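PDB 6K2E: CRISPR/cas2 protein, which is a Cas2-family protein of the CRISPR system, where its relatives act in spacer acquisition, and probably binds or processes nucleic acid. Local coordinates for residues K22-Y27 / S34-E39. Sequence-based numbering, arbitrary orientation.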
ATOM      1  N   LYS A  22       4.625  -6.783 -14.552  1.00 30.78           N
ATOM      2  CA  LYS A  22       4.994  -8.153 -14.913  1.00 27.95           C
ATOM      3  C   LYS A  22       6.069  -8.691 -13.980  1.00 26.78           C
ATOM      4  O   LYS A  22       6.008  -9.854 -13.553  1.00 27.72           O
ATOM      5  CB  LYS A  22       5.478  -8.216 -16.369  1.00 26.28           C
ATOM      6  CG  LYS A  22       4.359  -8.220 -17.407  1.00 33.41           C
ATOM      7  CD  LYS A  22       4.865  -8.598 -18.796  1.00 42.72           C
ATOM      8  CE  LYS A  22       3.734  -8.560 -19.837  1.00 51.45           C
ATOM      9  NZ  LYS A  22       2.452  -9.141 -19.333  1.00 55.24           N
ATOM     10  N   LEU A  23       7.008  -7.820 -13.595  1.00 25.32           N
ATOM     11  CA  LEU A  23       8.063  -8.189 -12.662  1.00 25.56           C
ATOM     12  C   LEU A  23       7.498  -8.516 -11.284  1.00 30.75           C
ATOM     13  O   LEU A  23       7.869  -9.548 -10.693  1.00 32.98           O
ATOM     14  CB  LEU A  23       9.080  -7.054 -12.583  1.00 23.75           C
ATOM     15  CG  LEU A  23      10.165  -7.193 -11.527  1.00 32.42           C
ATOM     16  CD1 LEU A  23      11.016  -8.431 -11.797  1.00 28.44           C
ATOM     17  CD2 LEU A  23      11.018  -5.922 -11.425  1.00 26.73           C
ATOM     18  N   LEU A  24       6.544  -7.696 -10.794  1.00 30.62           N
ATOM     19  CA  LEU A  24       5.931  -7.978  -9.501  1.00 27.44           C
ATOM     20  C   LEU A  24       5.028  -9.208  -9.527  1.00 28.14           C
ATOM     21  O   LEU A  24       4.811  -9.804  -8.467  1.00 28.66           O
ATOM     22  CB  LEU A  24       5.143  -6.772  -9.018  1.00 25.27           C
ATOM     23  CG  LEU A  24       5.962  -5.599  -8.490  1.00 24.93           C
ATOM     24  CD1 LEU A  24       5.138  -4.309  -8.377  1.00 19.71           C
ATOM     25  CD2 LEU A  24       6.594  -5.961  -7.161  1.00 24.94           C
ATOM     26  N   LYS A  25       4.507  -9.613 -10.699  1.00 28.34           N
ATOM     27  CA  LYS A  25       3.654 -10.804 -10.751  1.00 31.69           C
ATOM     28  C   LYS A  25       4.463 -12.102 -10.733  1.00 31.58           C
ATOM     29  O   LYS A  25       3.942 -13.146 -10.328  1.00 31.71           O
ATOM     30  CB  LYS A  25       2.728 -10.753 -11.982  1.00 31.61           C
ATOM     31  CG  LYS A  25       1.622 -11.878 -12.074  1.00 43.85           C
ATOM     32  CD  LYS A  25       0.142 -11.381 -11.907  1.00 41.71           C
ATOM     33  CE  LYS A  25      -0.828 -12.519 -11.430  1.00 44.59           C
ATOM     34  NZ  LYS A  25      -1.063 -12.640  -9.927  1.00 41.14           N
ATOM     35  N   THR A  26       5.738 -12.055 -11.126  1.00 28.00           N
ATOM     36  CA  THR A  26       6.623 -13.201 -10.940  1.00 26.13           C
ATOM     37  C   THR A  26       6.816 -13.543  -9.457  1.00 31.17           C
ATOM     38  O   THR A  26       6.866 -14.726  -9.107  1.00 32.47           O
ATOM     39  CB  THR A  26       7.962 -12.998 -11.681  1.00 28.96           C
ATOM     40  OG1 THR A  26       8.584 -11.781 -11.284  1.00 38.16           O
ATOM     41  CG2 THR A  26       7.684 -12.932 -13.149  1.00 21.94           C
ATOM     42  N   TYR A  27       6.954 -12.536  -8.575  1.00 30.80           N
ATOM     43  CA  TYR A  27       7.254 -12.835  -7.176  1.00 26.80           C
ATOM     44  C   TYR A  27       6.030 -12.832  -6.285  1.00 24.82           C
ATOM     45  O   TYR A  27       6.037 -13.534  -5.272  1.00 31.06           O
ATOM     46  CB  TYR A  27       8.252 -11.831  -6.588  1.00 25.93           C
ATOM     47  CG  TYR A  27       9.612 -11.811  -7.226  1.00 27.92           C
ATOM     48  CD1 TYR A  27       9.822 -11.103  -8.401  1.00 30.13           C
ATOM     49  CD2 TYR A  27      10.693 -12.489  -6.658  1.00 31.46           C
ATOM     50  CE1 TYR A  27      11.050 -11.063  -9.003  1.00 28.98           C
ATOM     51  CE2 TYR A  27      11.944 -12.459  -7.261  1.00 32.09           C
ATOM     52  CZ  TYR A  27      12.104 -11.739  -8.442  1.00 32.70           C
ATOM     53  OH  TYR A  27      13.305 -11.657  -9.097  1.00 37.18           O
ATOM     54  N   SER A  34      -2.468  -1.441  -8.160  1.00 29.31           N
ATOM     55  CA  SER A  34      -1.023  -1.309  -8.185  1.00 22.95           C
ATOM     56  C   SER A  34      -0.419  -1.814  -6.873  1.00 22.92           C
ATOM     57  O   SER A  34       0.695  -1.426  -6.497  1.00 19.04           O
ATOM     58  CB  SER A  34      -0.660   0.141  -8.507  1.00 18.87           C
ATOM     59  OG  SER A  34       0.537   0.533  -7.883  1.00 30.24           O
ATOM     60  N   VAL A  35      -1.137  -2.719  -6.202  1.00 20.49           N
ATOM     61  CA  VAL A  35      -0.760  -3.287  -4.915  1.00 23.62           C
ATOM     62  C   VAL A  35      -0.496  -4.778  -5.110  1.00 23.69           C
ATOM     63  O   VAL A  35      -1.328  -5.495  -5.680  1.00 25.60           O
ATOM     64  CB  VAL A  35      -1.842  -3.056  -3.853  1.00 23.37           C
ATOM     65  CG1 VAL A  35      -1.451  -3.764  -2.550  1.00 20.88           C
ATOM     66  CG2 VAL A  35      -2.040  -1.549  -3.627  1.00 13.53           C
ATOM     67  N   PHE A  36       0.695  -5.218  -4.713  1.00 21.43           N
ATOM     68  CA  PHE A  36       1.075  -6.622  -4.703  1.00 22.42           C
ATOM     69  C   PHE A  36       1.447  -7.048  -3.286  1.00 22.76           C
ATOM     70  O   PHE A  36       1.992  -6.259  -2.507  1.00 24.92           O
ATOM     71  CB  PHE A  36       2.262  -6.874  -5.619  1.00 24.41           C
ATOM     72  CG  PHE A  36       1.921  -6.899  -7.077  1.00 27.37           C
ATOM     73  CD1 PHE A  36       1.770  -5.719  -7.793  1.00 27.03           C
ATOM     74  CD2 PHE A  36       1.778  -8.110  -7.740  1.00 27.77           C
ATOM     75  CE1 PHE A  36       1.460  -5.756  -9.151  1.00 30.33           C
ATOM     76  CE2 PHE A  36       1.468  -8.150  -9.084  1.00 28.00           C
ATOM     77  CZ  PHE A  36       1.305  -6.984  -9.787  1.00 26.67           C
ATOM     78  N   GLU A  37       1.216  -8.315  -2.963  1.00 22.57           N
ATOM     79  CA  GLU A  37       1.610  -8.778  -1.639  1.00 23.47           C
ATOM     80  C   GLU A  37       1.949 -10.260  -1.675  1.00 22.40           C
ATOM     81  O   GLU A  37       1.649 -10.962  -2.641  1.00 21.20           O
ATOM     82  CB  GLU A  37       0.523  -8.493  -0.591  1.00 24.00           C
ATOM     83  CG  GLU A  37      -0.859  -8.971  -0.970  1.00 24.09           C
ATOM     84  CD  GLU A  37      -1.913  -8.602   0.053  1.00 24.52           C
ATOM     85  OE1 GLU A  37      -1.747  -8.942   1.241  1.00 26.35           O
ATOM     86  OE2 GLU A  37      -2.922  -7.990  -0.337  1.00 25.16           O
ATOM     87  N   GLY A  38       2.613 -10.716  -0.625  1.00 21.89           N
ATOM     88  CA  GLY A  38       2.904 -12.128  -0.470  1.00 22.19           C
ATOM     89  C   GLY A  38       4.182 -12.372   0.307  1.00 24.25           C
ATOM     90  O   GLY A  38       4.930 -11.457   0.645  1.00 24.58           O
ATOM     91  N   GLU A  39       4.438 -13.656   0.541  1.00 25.24           N
ATOM     92  CA  GLU A  39       5.641 -14.092   1.229  1.00 25.37           C
ATOM     93  C   GLU A  39       6.838 -14.080   0.291  1.00 25.98           C
ATOM     94  O   GLU A  39       6.744 -14.459  -0.878  1.00 28.43           O
ATOM     95  CB  GLU A  39       5.458 -15.509   1.747  1.00 33.95           C
ATOM     96  CG  GLU A  39       4.913 -15.668   3.135  1.00 42.14           C
ATOM     97  CD  GLU A  39       5.111 -17.087   3.600  1.00 50.52           C
ATOM     98  OE1 GLU A  39       4.109 -17.804   3.806  1.00 42.94           O
ATOM     99  OE2 GLU A  39       6.292 -17.488   3.707  1.00 51.21           O
TER
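A chi1 of -77° swings the Phe36 ring back beside its own backbone N, CG lying opposite the carbonyl carbon, and so carries it from strand 35-41 to Leu24 of helix 17-27, whose CG is turned in the same way (chi1 -75°). The flat of the ring receives the root of the leucine side chain in a CH-pi contact: Leu24 CB stands 3.6 Å from the centroid of the Phe36 ring, only 4° off the ring normal. From there the leucine branches toward one side of the ring, and Leu24 CD1 lies 3.7 Å from Phe36 CD1. The other side of the ring runs beneath the helix backbone, where Leu24 O is 3.5 Å from Phe36 CD2 and Lys25 N approaches Phe36 CE2 obliquely at 3.7 Å. Lys25 contributes the foot of its side chain at the margin, CB being 4.1 Å from Phe36 CE2, while its bent chain continues to Trp30. No hydrogen bond joins the two segments, so the pairing rests on the CH-pi contact and van der Waals packing, part of it against the helix backbone. The aromatic group is held by further rings, stacking with Trp30 and meeting His21 edge-to-face. Replacing Phe36 by an alanine is likely to open a gap beneath Leu24 CB and to leave Trp30 and His21 without the ring they pack against. Val35 and Glu37 point away from 22-27 and meet Tyr65 of the second subunit. Leu24 also packs on Val8 and Tyr10 of strand 3-11, thereby spanning two adjacent strands. The contact thus seats helix 17-27 on strands 3-11 and 35-41 of the antiparallel sheet of the ferredoxin-like Cas2 fold, with Leu23 and Tyr27 reaching the neighbouring helix 42-55.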